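Local coordinates for hypothetical sugar ABC-transporter sugar binding protein (Arthrobacter globiformis, PDB 7BVT) that binds the cyclic tetrasaccharide cyclic alpha-maltosyl-1,6-maltose and probably delivers it to an ABC transporter for uptake into the cell, at residues D45-T50 with T326-E331; D49-S54 with L316-E321; N107-D112 with N304-D309; A121-G126 with G130-V135. All blocks are in the same frame, centred on the assembly; numbering follows the deposited sequence.

Overall arrangement
Contacts 1 and 2 both start from helix 38-53, which packs through 45-50 on helix 322-332 and through 49-54 on the end of helix 306-319; their centres are about 9 Å apart. Contact 3 takes up the opposite end of helix 306-319, and its Ile110 and Pro111 reach Ser317 of contact 2. Contact 4 joins helix 120-125 to strand 131-136; its Val135 touches Leu320 of contact 2 and Ile110 of contact 3. Contacts 1 and 4 are buried, whereas contacts 2 and 3 are partly open at the surface. Chemistry changes accordingly: sulfur and aromatic carbon in contacts 1 and 2, long charge pairs in contact 3, and backbone-directed hydrogen bonds in contact 4.

Contact 1 (D45-T50 with T326-E331); sequences DAMVDT and TEWSKE
A Met-aromatic contact between Met47 and Trp328 joins two helices of the solute-binding fold, 38-53 and 322-332. The two residues are where the backbones come nearest, with CA of Met47 and CA of Trp328 8.2 Å apart, a spacing that the long methionine chain can span. Met47 does so with a chain bent at both chi2 (-146°) and chi3, which brings its sulfur near CB and the CE3 corner of the six-membered ring: SD lies 3.8 Å from CE3 and 3.9 Å from CB of Trp328. The sulfur is 5.0 Å from the centroid of that ring and 62° off the ring normal, an oblique approach, and the two side chains cross at about a right angle. Methionine suits the place because its flexible, polarisable end can mould itself to a rigid ring. On the outer side Glu331 borders the contact with an extended chain, its OE2 4.1 Å from SD of Met47. Its other oxygen, OE1, sits 3.1 Å from OE1 of Glu327; two acceptors so close would probably raise the proton affinity of one of them. Trp328 also meets Trp36 and Phe319 edge-to-face, and Met47 packs on Trp318 and Phe319 of helix 306-319. A sulfur set among aromatic rings thus joins neighbouring helices, typical of the helical layers that flank the sheet in solute-binding proteins.

Contact 2 (D49-S54 with L316-E321); sequences DTYNAS and LSWFLE
Tyr51 and Trp318 bring their backbones nearest, CA to CA 7.7 Å, where the late turns of helix 38-53 and helix 306-319 pack together in the solute-binding fold. At the centre of this helix-helix contact is a CH-pi interaction: CB of Tyr51 stands 3.9 Å from the centroid of the Trp318 six-membered ring and 18° off its normal, over the face. Farther along, CD1 of Tyr51 is 3.8 Å from CD2 of Trp318, at the ring fusion. The two rings themselves meet obliquely, with planes at 52°, as the side chains slide past each other in opposite directions. Trp318 holds CG anti to its backbone nitrogen (chi1 175°), which carries the indole out toward helix 38-53. There its far corner receives the methyl of Thr50, whose CG2 is 3.7 Å from CZ2 of Trp318. A broad flat ring suits a place where one side chain can meet several partners at once. With an alanine at Trp318, Tyr51 CB and the Thr50 methyl would probably lose the surface they rest on, and a gap would open between the helices. Tyr51 is steadied beyond the contact as well, its OH bonding to Asp314 and its ring meeting Phe315 edge-to-face. Its carbonyl closes the turn: O of Tyr51 accepts from OG of Ser54 at 2.8 Å and, from the same face, from Ser54 N at 3.1 Å.

Contact 3 (N107-D112 with N304-D309); sequences NGRIPD and NSDAED
Arg109 lays its guanidinium against buried Asp309, and this is the tight part of the contact. CB of Asp309 rests over one face of the group, offset toward the rim, 3.6 Å from NH1 of Arg109. Here too NH2 of Arg109 lies 3.6 Å from OD2 of Asp309, a long salt bridge without a pointed N-H: the oxygen is well out of the guanidinium plane, and the carboxylate stands 89° to it. The loose, solvent side is Asp306, which offers OD1 at 3.9 Å from Arg109 NH2, also long, completing a salt-bridge network. An arginine suits this site because its chain, extended from CG to NE, carries a charge spread over three nitrogens; NH1 has a further salt bridge to Asp310. A methionine in place of Arg109 would probably leave these three aspartates without their shared countercharge. The acids sit at a helix start, where the backbone N-H groups are likely to favour negative charge. Ser305 and Glu308 form a capping box: OG of Ser305 accepts from Glu308 N at 3.0 Å, while Ser305 N donates to Glu308 OE1 at 3.1 Å. Asp309 OD1 takes Asn304 N on its syn lone pair at 3.1 Å. The loop before helix 112-117 is thereby moored to the start of helix 306-319, while Ile110 packs between Leu316 of that helix and Val135 of strand 131-136.

Contact 4 (A121-G126 with G130-V135); sequences ALTSFG and GKQVSV
Gly126 O and the amide of Gln132 organise the hydrogen bonds that tie the end of helix 120-125 to strand 131-136. Among backbone bonds, Val133 N donates to Gly126 O at 2.8 Å, a short bond but bent at the hydrogen, and Ser134 N adds a weak bond to the same oxygen at 3.3 Å. Gln132, on the second strand of the hairpin that 127-128 makes with 131-136, is also the centre of an inverse gamma turn. The side-chain bonds belong to Gln132. Its NE2 gives one hydrogen to Thr123 O at 2.9 Å, in the carbonyl plane on a lone pair (C=O...N angle 118°), and another to Ser134 O, also at 2.9 Å. A chain with CG anti to the backbone nitrogen and then bent at chi2 (71°) folds the amide back to reach both. Glutamine suits the place by offering two N-H groups from one atom. One water extends the grip, donating to Leu122 O and accepting from Ser134 OG. Packing is closest at Gly126, whose CA lies 3.1 Å from Ser134 OG; a CB there would clash with Ser134 O and Gln132 NE2, so with the backbone as it stands, glycine suits the place. On the helix side of the Gln132 amide, CB of Thr123 rests 3.7 Å from OE1 of Gln132. With acceptors for both its hydrogens, that amide is probably held against rotation, and carbonyls at the helix end find donors on the strand within a buried interface.

Contact 1 (D45-T50 with T326-E331)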
loop_
_atom_site.group_PDB
_atom_site.type_symbol
_atom_site.label_atom_id
_atom_site.label_comp_id
_atom_site.label_asym_id
_atom_site.label_seq_id
_atom_site.Cartn_x
_atom_site.Cartn_y
_atom_site.Cartn_z
ATOM N N ASP A 45 -11.013 18.586 2.641
ATOM C CA ASP A 45 -11.787 19.832 2.427
ATOM C C ASP A 45 -11.255 20.938 3.327
ATOM O O ASP A 45 -11.200 22.058 2.827
ATOM C CB ASP A 45 -13.268 19.596 2.706
ATOM C CG ASP A 45 -13.968 18.717 1.693
ATOM O OD1 ASP A 45 -13.497 18.570 0.543
ATOM O OD2 ASP A 45 -15.026 18.198 2.054
ATOM N N ALA A 46 -10.868 20.671 4.573
ATOM C CA ALA A 46 -10.358 21.716 5.493
ATOM C C ALA A 46 -9.028 22.259 4.948
ATOM O O ALA A 46 -8.797 23.469 4.981
ATOM C CB ALA A 46 -10.162 21.180 6.887
ATOM N N MET A 47 -8.200 21.371 4.397
ATOM C CA MET A 47 -6.890 21.789 3.822
ATOM C C MET A 47 -7.108 22.609 2.560
ATOM O O MET A 47 -6.338 23.565 2.334
ATOM C CB MET A 47 -6.063 20.544 3.544
ATOM C CG MET A 47 -6.060 19.763 4.825
ATOM S SD MET A 47 -4.584 18.933 5.058
ATOM C CE MET A 47 -3.635 20.425 5.288
ATOM N N VAL A 48 -8.078 22.228 1.734
ATOM C CA VAL A 48 -8.459 23.012 0.534
ATOM C C VAL A 48 -8.895 24.393 1.041
ATOM O O VAL A 48 -8.441 25.418 0.466
ATOM C CB VAL A 48 -9.522 22.269 -0.292
ATOM C CG1 VAL A 48 -10.231 23.157 -1.294
ATOM C CG2 VAL A 48 -8.943 21.061 -1.023
ATOM N N ASP A 49 -9.735 24.436 2.076
ATOM C CA ASP A 49 -10.199 25.753 2.610
ATOM C C ASP A 49 -9.006 26.601 2.993
ATOM O O ASP A 49 -8.970 27.834 2.621
ATOM C CB ASP A 49 -11.050 25.590 3.876
ATOM C CG ASP A 49 -12.407 25.025 3.588
ATOM O OD1 ASP A 49 -12.796 25.063 2.400
ATOM O OD2 ASP A 49 -13.042 24.549 4.595
ATOM N N THR A 50 -8.071 26.003 3.735
ATOM C CA THR A 50 -6.860 26.645 4.240
ATOM C C THR A 50 -6.086 27.204 3.044
ATOM O O THR A 50 -5.723 28.400 3.052
ATOM C CB THR A 50 -6.057 25.723 5.146
ATOM O OG1 THR A 50 -6.857 25.416 6.296
ATOM C CG2 THR A 50 -4.762 26.343 5.600
ATOM N N THR A 326 2.441 16.811 8.068
ATOM C CA THR A 326 2.361 16.380 9.483
ATOM C C THR A 326 0.905 16.467 9.926
ATOM O O THR A 326 0.355 15.480 10.452
ATOM C CB THR A 326 3.230 17.272 10.368
ATOM O OG1 THR A 326 4.567 17.188 9.892
ATOM C CG2 THR A 326 3.188 16.855 11.823
ATOM N N GLU A 327 0.268 17.609 9.717
ATOM C CA GLU A 327 -1.132 17.761 10.226
ATOM C C GLU A 327 -2.075 16.803 9.513
ATOM O O GLU A 327 -2.876 16.130 10.175
ATOM C CB GLU A 327 -1.680 19.186 10.094
ATOM C CG GLU A 327 -2.344 19.683 11.398
ATOM C CD GLU A 327 -3.845 19.995 11.439
ATOM O OE1 GLU A 327 -4.500 20.089 10.365
ATOM O OE2 GLU A 327 -4.371 20.168 12.570
ATOM N N TRP A 328 -1.950 16.663 8.187
ATOM C CA TRP A 328 -2.774 15.717 7.398
ATOM C C TRP A 328 -2.619 14.262 7.897
ATOM O O TRP A 328 -3.650 13.546 8.019
ATOM C CB TRP A 328 -2.319 15.834 5.935
ATOM C CG TRP A 328 -2.805 14.803 4.974
ATOM C CD1 TRP A 328 -1.986 13.913 4.353
ATOM C CD2 TRP A 328 -4.112 14.598 4.431
ATOM N NE1 TRP A 328 -2.694 13.151 3.484
ATOM C CE2 TRP A 328 -4.000 13.568 3.477
ATOM C CE3 TRP A 328 -5.372 15.196 4.607
ATOM C CZ2 TRP A 328 -5.073 13.117 2.724
ATOM C CZ3 TRP A 328 -6.442 14.727 3.886
ATOM C CH2 TRP A 328 -6.298 13.696 2.947
ATOM N N SER A 329 -1.396 13.800 8.094
ATOM C CA SER A 329 -1.105 12.424 8.551
ATOM C C SER A 329 -1.713 12.249 9.952
ATOM O O SER A 329 -2.457 11.283 10.178
ATOM C CB SER A 329 0.385 12.174 8.548
ATOM O OG SER A 329 0.912 12.358 7.225
ATOM N N LYS A 330 -1.458 13.212 10.830
ATOM C CA LYS A 330 -1.959 13.098 12.226
ATOM C C LYS A 330 -3.475 12.894 12.222
ATOM O O LYS A 330 -3.970 12.031 12.952
ATOM C CB LYS A 330 -1.681 14.348 13.046
ATOM C CG LYS A 330 -0.261 14.527 13.554
ATOM C CD LYS A 330 -0.221 15.872 14.259
ATOM C CE LYS A 330 1.050 16.214 14.975
ATOM N NZ LYS A 330 0.936 17.586 15.522
ATOM N N GLU A 331 -4.184 13.688 11.452
ATOM C CA GLU A 331 -5.654 13.736 11.502
ATOM C C GLU A 331 -6.272 12.607 10.695
ATOM O O GLU A 331 -7.423 12.249 11.014
ATOM C CB GLU A 331 -6.119 15.149 11.191
ATOM C CG GLU A 331 -6.263 15.543 9.759
ATOM C CD GLU A 331 -6.405 17.072 9.653
ATOM O OE1 GLU A 331 -6.432 17.741 10.720
ATOM O OE2 GLU A 331 -6.433 17.624 8.517
#

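Contact 2 (D49-S54 with L316-E321)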
loop_
_atom_site.group_PDB
_atom_site.type_symbol
_atom_site.label_atom_id
_atom_site.label_comp_id
_atom_site.label_asym_id
_atom_site.label_seq_id
_atom_site.Cartn_x
_atom_site.Cartn_y
_atom_site.Cartn_z
ATOM N N ASP A 49 -9.735 24.436 2.076
ATOM C CA ASP A 49 -10.199 25.753 2.610
ATOM C C ASP A 49 -9.006 26.601 2.993
ATOM O O ASP A 49 -8.970 27.834 2.621
ATOM C CB ASP A 49 -11.050 25.590 3.876
ATOM C CG ASP A 49 -12.407 25.025 3.588
ATOM O OD1 ASP A 49 -12.796 25.063 2.400
ATOM O OD2 ASP A 49 -13.042 24.549 4.595
ATOM N N THR A 50 -8.071 26.003 3.735
ATOM C CA THR A 50 -6.860 26.645 4.240
ATOM C C THR A 50 -6.086 27.204 3.044
ATOM O O THR A 50 -5.723 28.400 3.052
ATOM C CB THR A 50 -6.057 25.723 5.146
ATOM O OG1 THR A 50 -6.857 25.416 6.296
ATOM C CG2 THR A 50 -4.762 26.343 5.600
ATOM N N TYR A 51 -5.772 26.369 2.052
ATOM C CA TYR A 51 -5.041 26.849 0.852
ATOM C C TYR A 51 -5.778 27.989 0.148
ATOM O O TYR A 51 -5.115 28.982 -0.213
ATOM C CB TYR A 51 -4.790 25.665 -0.085
ATOM C CG TYR A 51 -4.128 26.050 -1.379
ATOM C CD1 TYR A 51 -2.773 26.266 -1.431
ATOM C CD2 TYR A 51 -4.881 26.236 -2.528
ATOM C CE1 TYR A 51 -2.154 26.577 -2.636
ATOM C CE2 TYR A 51 -4.264 26.577 -3.725
ATOM C CZ TYR A 51 -2.900 26.729 -3.782
ATOM O OH TYR A 51 -2.332 27.044 -5.001
ATOM N N ASN A 52 -7.073 27.803 -0.089
ATOM C CA ASN A 52 -7.926 28.796 -0.801
ATOM C C ASN A 52 -7.885 30.118 -0.042
ATOM O O ASN A 52 -7.857 31.150 -0.703
ATOM C CB ASN A 52 -9.343 28.258 -0.971
ATOM C CG ASN A 52 -9.409 27.341 -2.166
ATOM O OD1 ASN A 52 -8.476 27.307 -2.996
ATOM N ND2 ASN A 52 -10.503 26.600 -2.289
ATOM N N ALA A 53 -7.821 30.092 1.281
ATOM C CA ALA A 53 -7.937 31.365 2.031
ATOM C C ALA A 53 -6.557 31.995 2.204
ATOM O O ALA A 53 -6.489 33.176 2.590
ATOM C CB ALA A 53 -8.660 31.092 3.315
ATOM N N SER A 54 -5.483 31.310 1.800
ATOM C CA SER A 54 -4.082 31.674 2.091
ATOM C C SER A 54 -3.482 32.451 0.912
ATOM O O SER A 54 -2.339 32.912 1.006
ATOM C CB SER A 54 -3.278 30.440 2.425
ATOM O OG SER A 54 -2.892 29.753 1.235
ATOM N N LEU A 316 -0.363 21.323 -4.963
ATOM C CA LEU A 316 0.290 20.052 -4.541
ATOM C C LEU A 316 1.572 20.395 -3.773
ATOM O O LEU A 316 1.870 19.741 -2.775
ATOM C CB LEU A 316 0.556 19.183 -5.776
ATOM C CG LEU A 316 -0.641 18.590 -6.494
ATOM C CD1 LEU A 316 -0.210 17.685 -7.630
ATOM C CD2 LEU A 316 -1.572 17.850 -5.569
ATOM N N SER A 317 2.324 21.418 -4.203
ATOM C CA SER A 317 3.570 21.825 -3.491
ATOM C C SER A 317 3.204 22.223 -2.055
ATOM O O SER A 317 3.868 21.818 -1.118
ATOM C CB SER A 317 4.277 22.964 -4.211
ATOM O OG SER A 317 4.676 22.572 -5.534
ATOM N N TRP A 318 2.131 22.994 -1.901
ATOM C CA TRP A 318 1.721 23.438 -0.541
ATOM C C TRP A 318 1.301 22.226 0.294
ATOM O O TRP A 318 1.693 22.117 1.471
ATOM C CB TRP A 318 0.623 24.506 -0.679
ATOM C CG TRP A 318 0.080 24.914 0.647
ATOM C CD1 TRP A 318 0.542 25.920 1.449
ATOM C CD2 TRP A 318 -1.070 24.347 1.310
ATOM N NE1 TRP A 318 -0.195 25.966 2.613
ATOM C CE2 TRP A 318 -1.214 25.061 2.522
ATOM C CE3 TRP A 318 -1.995 23.323 1.024
ATOM C CZ2 TRP A 318 -2.163 24.720 3.473
ATOM C CZ3 TRP A 318 -2.987 23.041 1.936
ATOM C CH2 TRP A 318 -3.102 23.769 3.116
ATOM N N PHE A 319 0.512 21.360 -0.315
ATOM C CA PHE A 319 0.031 20.125 0.328
ATOM C C PHE A 319 1.212 19.274 0.807
ATOM O O PHE A 319 1.083 18.593 1.825
ATOM C CB PHE A 319 -0.875 19.343 -0.619
ATOM C CG PHE A 319 -1.790 18.419 0.132
ATOM C CD1 PHE A 319 -2.895 18.909 0.819
ATOM C CD2 PHE A 319 -1.570 17.055 0.125
ATOM C CE1 PHE A 319 -3.760 18.047 1.464
ATOM C CE2 PHE A 319 -2.455 16.206 0.769
ATOM C CZ PHE A 319 -3.539 16.708 1.449
ATOM N N LEU A 320 2.357 19.359 0.122
ATOM C CA LEU A 320 3.528 18.483 0.430
ATOM C C LEU A 320 4.557 19.188 1.316
ATOM O O LEU A 320 5.627 18.617 1.547
ATOM C CB LEU A 320 4.128 18.022 -0.903
ATOM C CG LEU A 320 3.279 16.962 -1.615
ATOM C CD1 LEU A 320 3.784 16.686 -3.018
ATOM C CD2 LEU A 320 3.192 15.659 -0.804
ATOM N N GLU A 321 4.276 20.401 1.809
ATOM C CA GLU A 321 5.195 21.036 2.791
ATOM C C GLU A 321 5.062 20.280 4.109
ATOM O O GLU A 321 3.967 19.755 4.431
ATOM C CB GLU A 321 4.875 22.520 2.944
ATOM C CG GLU A 321 5.085 23.290 1.661
ATOM C CD GLU A 321 4.776 24.771 1.703
ATOM O OE1 GLU A 321 4.294 25.252 2.756
ATOM O OE2 GLU A 321 5.020 25.431 0.682
#

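Contact 3 (N107-D112 with N304-D309)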
loop_
_atom_site.group_PDB
_atom_site.type_symbol
_atom_site.label_atom_id
_atom_site.label_comp_id
_atom_site.label_asym_id
_atom_site.label_seq_id
_atom_site.Cartn_x
_atom_site.Cartn_y
_atom_site.Cartn_z
ATOM N N ASN A 107 8.233 17.358 -12.144
ATOM C CA ASN A 107 9.594 17.877 -11.973
ATOM C C ASN A 107 9.674 19.276 -12.569
ATOM O O ASN A 107 9.144 19.508 -13.633
ATOM C CB ASN A 107 10.609 17.009 -12.685
ATOM C CG ASN A 107 10.814 15.685 -12.000
ATOM O OD1 ASN A 107 10.844 15.604 -10.772
ATOM N ND2 ASN A 107 11.004 14.656 -12.833
ATOM N N GLY A 108 10.271 20.178 -11.809
ATOM C CA GLY A 108 10.339 21.594 -12.184
ATOM C C GLY A 108 9.079 22.360 -11.835
ATOM O O GLY A 108 9.060 23.585 -12.069
ATOM N N ARG A 109 8.063 21.693 -11.285
ATOM C CA ARG A 109 6.786 22.365 -10.874
ATOM C C ARG A 109 6.670 22.292 -9.352
ATOM O O ARG A 109 6.365 23.285 -8.710
ATOM C CB ARG A 109 5.599 21.718 -11.585
ATOM C CG ARG A 109 5.656 21.781 -13.108
ATOM C CD ARG A 109 4.335 21.452 -13.789
ATOM N NE ARG A 109 4.538 21.043 -15.209
ATOM C CZ ARG A 109 4.632 21.888 -16.221
ATOM N NH1 ARG A 109 4.449 23.180 -16.041
ATOM N NH2 ARG A 109 4.837 21.451 -17.447
ATOM N N ILE A 110 6.914 21.148 -8.785
ATOM C CA ILE A 110 7.019 20.971 -7.311
ATOM C C ILE A 110 8.472 21.175 -6.934
ATOM O O ILE A 110 9.345 20.664 -7.650
ATOM C CB ILE A 110 6.464 19.584 -6.918
ATOM C CG1 ILE A 110 5.004 19.466 -7.367
ATOM C CG2 ILE A 110 6.685 19.310 -5.450
ATOM C CD1 ILE A 110 4.346 18.138 -7.005
ATOM N N PRO A 111 8.801 21.842 -5.823
ATOM C CA PRO A 111 10.199 22.115 -5.503
ATOM C C PRO A 111 11.031 20.834 -5.449
ATOM O O PRO A 111 10.620 19.788 -4.933
ATOM C CB PRO A 111 10.151 22.771 -4.119
ATOM C CG PRO A 111 8.825 23.481 -4.169
ATOM C CD PRO A 111 7.916 22.484 -4.837
ATOM N N ASP A 112 12.222 20.920 -6.014
ATOM C CA ASP A 112 13.151 19.787 -6.033
ATOM C C ASP A 112 13.321 19.210 -4.627
ATOM O O ASP A 112 13.293 17.935 -4.443
ATOM C CB ASP A 112 14.513 20.208 -6.585
ATOM C CG ASP A 112 14.590 20.844 -7.968
ATOM O OD1 ASP A 112 13.607 20.873 -8.738
ATOM O OD2 ASP A 112 15.703 21.274 -8.318
ATOM N N ASN A 304 -2.531 20.766 -19.410
ATOM C CA ASN A 304 -3.312 21.864 -20.019
ATOM C C ASN A 304 -2.270 22.872 -20.532
ATOM O O ASN A 304 -1.390 22.427 -21.295
ATOM C CB ASN A 304 -4.347 22.361 -19.004
ATOM C CG ASN A 304 -5.465 21.359 -18.763
ATOM O OD1 ASN A 304 -5.662 20.852 -17.642
ATOM N ND2 ASN A 304 -6.252 21.133 -19.799
ATOM N N SER A 305 -2.300 24.141 -20.118
ATOM C CA SER A 305 -1.218 25.127 -20.411
ATOM C C SER A 305 -0.138 25.049 -19.323
ATOM O O SER A 305 -0.440 24.500 -18.257
ATOM C CB SER A 305 -1.777 26.507 -20.510
ATOM O OG SER A 305 -2.128 26.981 -19.219
ATOM N N ASP A 306 1.066 25.594 -19.546
ATOM C CA ASP A 306 2.139 25.563 -18.509
ATOM C C ASP A 306 1.647 26.364 -17.291
ATOM O O ASP A 306 2.061 26.014 -16.192
ATOM C CB ASP A 306 3.501 26.096 -18.990
ATOM C CG ASP A 306 4.168 25.343 -20.134
ATOM O OD1 ASP A 306 4.105 24.103 -20.171
ATOM O OD2 ASP A 306 4.805 26.013 -20.963
ATOM N N ALA A 307 0.818 27.409 -17.490
ATOM C CA ALA A 307 0.251 28.258 -16.406
ATOM C C ALA A 307 -0.714 27.411 -15.568
ATOM O O ALA A 307 -0.665 27.431 -14.282
ATOM C CB ALA A 307 -0.481 29.456 -16.983
ATOM N N GLU A 308 -1.611 26.710 -16.246
ATOM C CA GLU A 308 -2.603 25.877 -15.527
ATOM C C GLU A 308 -1.858 24.717 -14.843
ATOM O O GLU A 308 -2.147 24.502 -13.681
ATOM C CB GLU A 308 -3.742 25.401 -16.414
ATOM C CG GLU A 308 -4.633 26.510 -16.915
ATOM C CD GLU A 308 -5.425 26.073 -18.138
ATOM O OE1 GLU A 308 -4.795 25.744 -19.161
ATOM O OE2 GLU A 308 -6.661 25.989 -18.038
ATOM N N ASP A 309 -0.908 24.028 -15.490
ATOM C CA ASP A 309 -0.133 22.953 -14.807
ATOM C C ASP A 309 0.555 23.547 -13.570
ATOM O O ASP A 309 0.562 22.909 -12.485
ATOM C CB ASP A 309 0.941 22.350 -15.699
ATOM C CG ASP A 309 0.397 21.677 -16.913
ATOM O OD1 ASP A 309 -0.825 21.585 -17.006
ATOM O OD2 ASP A 309 1.229 21.298 -17.768
#

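Contact 4 (A121-G126 with G130-V135)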
loop_
_atom_site.group_PDB
_atom_site.type_symbol
_atom_site.label_atom_id
_atom_site.label_comp_id
_atom_site.label_asym_id
_atom_site.label_seq_id
_atom_site.Cartn_x
_atom_site.Cartn_y
_atom_site.Cartn_z
ATOM N N ALA A 121 10.654 5.145 -3.171
ATOM C CA ALA A 121 9.926 4.061 -3.838
ATOM C C ALA A 121 8.713 4.702 -4.527
ATOM O O ALA A 121 8.378 4.290 -5.638
ATOM C CB ALA A 121 9.532 2.978 -2.885
ATOM N N LEU A 122 8.079 5.675 -3.875
ATOM C CA LEU A 122 6.874 6.338 -4.452
ATOM C C LEU A 122 7.197 7.328 -5.567
ATOM O O LEU A 122 6.407 7.402 -6.546
ATOM C CB LEU A 122 6.033 6.974 -3.347
ATOM C CG LEU A 122 5.467 5.951 -2.367
ATOM C CD1 LEU A 122 4.918 6.609 -1.143
ATOM C CD2 LEU A 122 4.421 5.074 -3.043
ATOM N N THR A 123 8.292 8.086 -5.510
ATOM C CA THR A 123 8.654 8.957 -6.653
ATOM C C THR A 123 9.117 8.067 -7.802
ATOM O O THR A 123 8.828 8.373 -8.953
ATOM C CB THR A 123 9.672 10.047 -6.319
ATOM O OG1 THR A 123 10.816 9.426 -5.706
ATOM C CG2 THR A 123 9.026 11.111 -5.453
ATOM N N SER A 124 9.820 6.976 -7.520
ATOM C CA SER A 124 10.254 6.063 -8.611
ATOM C C SER A 124 9.045 5.467 -9.320
ATOM O O SER A 124 9.032 5.446 -10.554
ATOM C CB SER A 124 11.123 4.972 -8.075
ATOM O OG SER A 124 12.340 5.583 -7.692
ATOM N N PHE A 125 8.101 4.975 -8.547
ATOM C CA PHE A 125 6.818 4.435 -9.028
ATOM C C PHE A 125 6.165 5.482 -9.926
ATOM O O PHE A 125 5.760 5.167 -11.031
ATOM C CB PHE A 125 5.913 4.072 -7.860
ATOM C CG PHE A 125 4.595 3.523 -8.335
ATOM C CD1 PHE A 125 3.567 4.351 -8.711
ATOM C CD2 PHE A 125 4.448 2.173 -8.604
ATOM C CE1 PHE A 125 2.404 3.842 -9.230
ATOM C CE2 PHE A 125 3.272 1.653 -9.097
ATOM C CZ PHE A 125 2.257 2.508 -9.443
ATOM N N GLY A 126 6.147 6.740 -9.484
ATOM C CA GLY A 126 5.470 7.842 -10.188
ATOM C C GLY A 126 6.189 8.384 -11.404
ATOM O O GLY A 126 5.747 9.368 -11.940
ATOM N N GLY A 130 10.041 8.901 -18.024
ATOM C CA GLY A 130 11.043 9.854 -17.511
ATOM C C GLY A 130 10.427 11.005 -16.729
ATOM O O GLY A 130 11.124 11.701 -16.040
ATOM N N LYS A 131 9.110 11.184 -16.800
ATOM C CA LYS A 131 8.383 12.310 -16.165
ATOM C C LYS A 131 7.867 11.898 -14.785
ATOM O O LYS A 131 7.431 10.745 -14.611
ATOM C CB LYS A 131 7.178 12.659 -17.029
ATOM C CG LYS A 131 7.535 13.198 -18.423
ATOM C CD LYS A 131 6.328 13.267 -19.357
ATOM C CE LYS A 131 6.535 14.282 -20.466
ATOM N NZ LYS A 131 5.720 13.997 -21.676
ATOM N N GLN A 132 7.902 12.818 -13.847
ATOM C CA GLN A 132 7.300 12.576 -12.524
ATOM C C GLN A 132 5.808 12.844 -12.713
ATOM O O GLN A 132 5.383 13.988 -12.507
ATOM C CB GLN A 132 7.945 13.486 -11.514
ATOM C CG GLN A 132 7.541 13.138 -10.107
ATOM C CD GLN A 132 8.166 11.845 -9.656
ATOM O OE1 GLN A 132 9.388 11.729 -9.575
ATOM N NE2 GLN A 132 7.344 10.843 -9.377
ATOM N N VAL A 133 5.066 11.816 -13.108
ATOM C CA VAL A 133 3.642 12.019 -13.506
ATOM C C VAL A 133 2.710 11.889 -12.290
ATOM O O VAL A 133 1.564 12.324 -12.375
ATOM C CB VAL A 133 3.191 11.063 -14.609
ATOM C CG1 VAL A 133 3.952 11.370 -15.898
ATOM C CG2 VAL A 133 3.256 9.586 -14.191
ATOM N N SER A 134 3.164 11.304 -11.184
ATOM C CA SER A 134 2.422 11.256 -9.918
ATOM C C SER A 134 3.355 11.574 -8.738
ATOM O O SER A 134 4.586 11.380 -8.793
ATOM C CB SER A 134 1.690 9.937 -9.712
ATOM O OG SER A 134 2.600 8.860 -9.545
ATOM N N VAL A 135 2.743 12.026 -7.670
ATOM C CA VAL A 135 3.432 12.167 -6.372
ATOM C C VAL A 135 2.476 11.606 -5.344
ATOM O O VAL A 135 1.281 11.881 -5.381
ATOM C CB VAL A 135 3.883 13.619 -6.113
ATOM C CG1 VAL A 135 2.698 14.571 -6.044
ATOM C CG2 VAL A 135 4.746 13.752 -4.889
HETATM O O HOH W 1 3.615 8.494 -6.984
#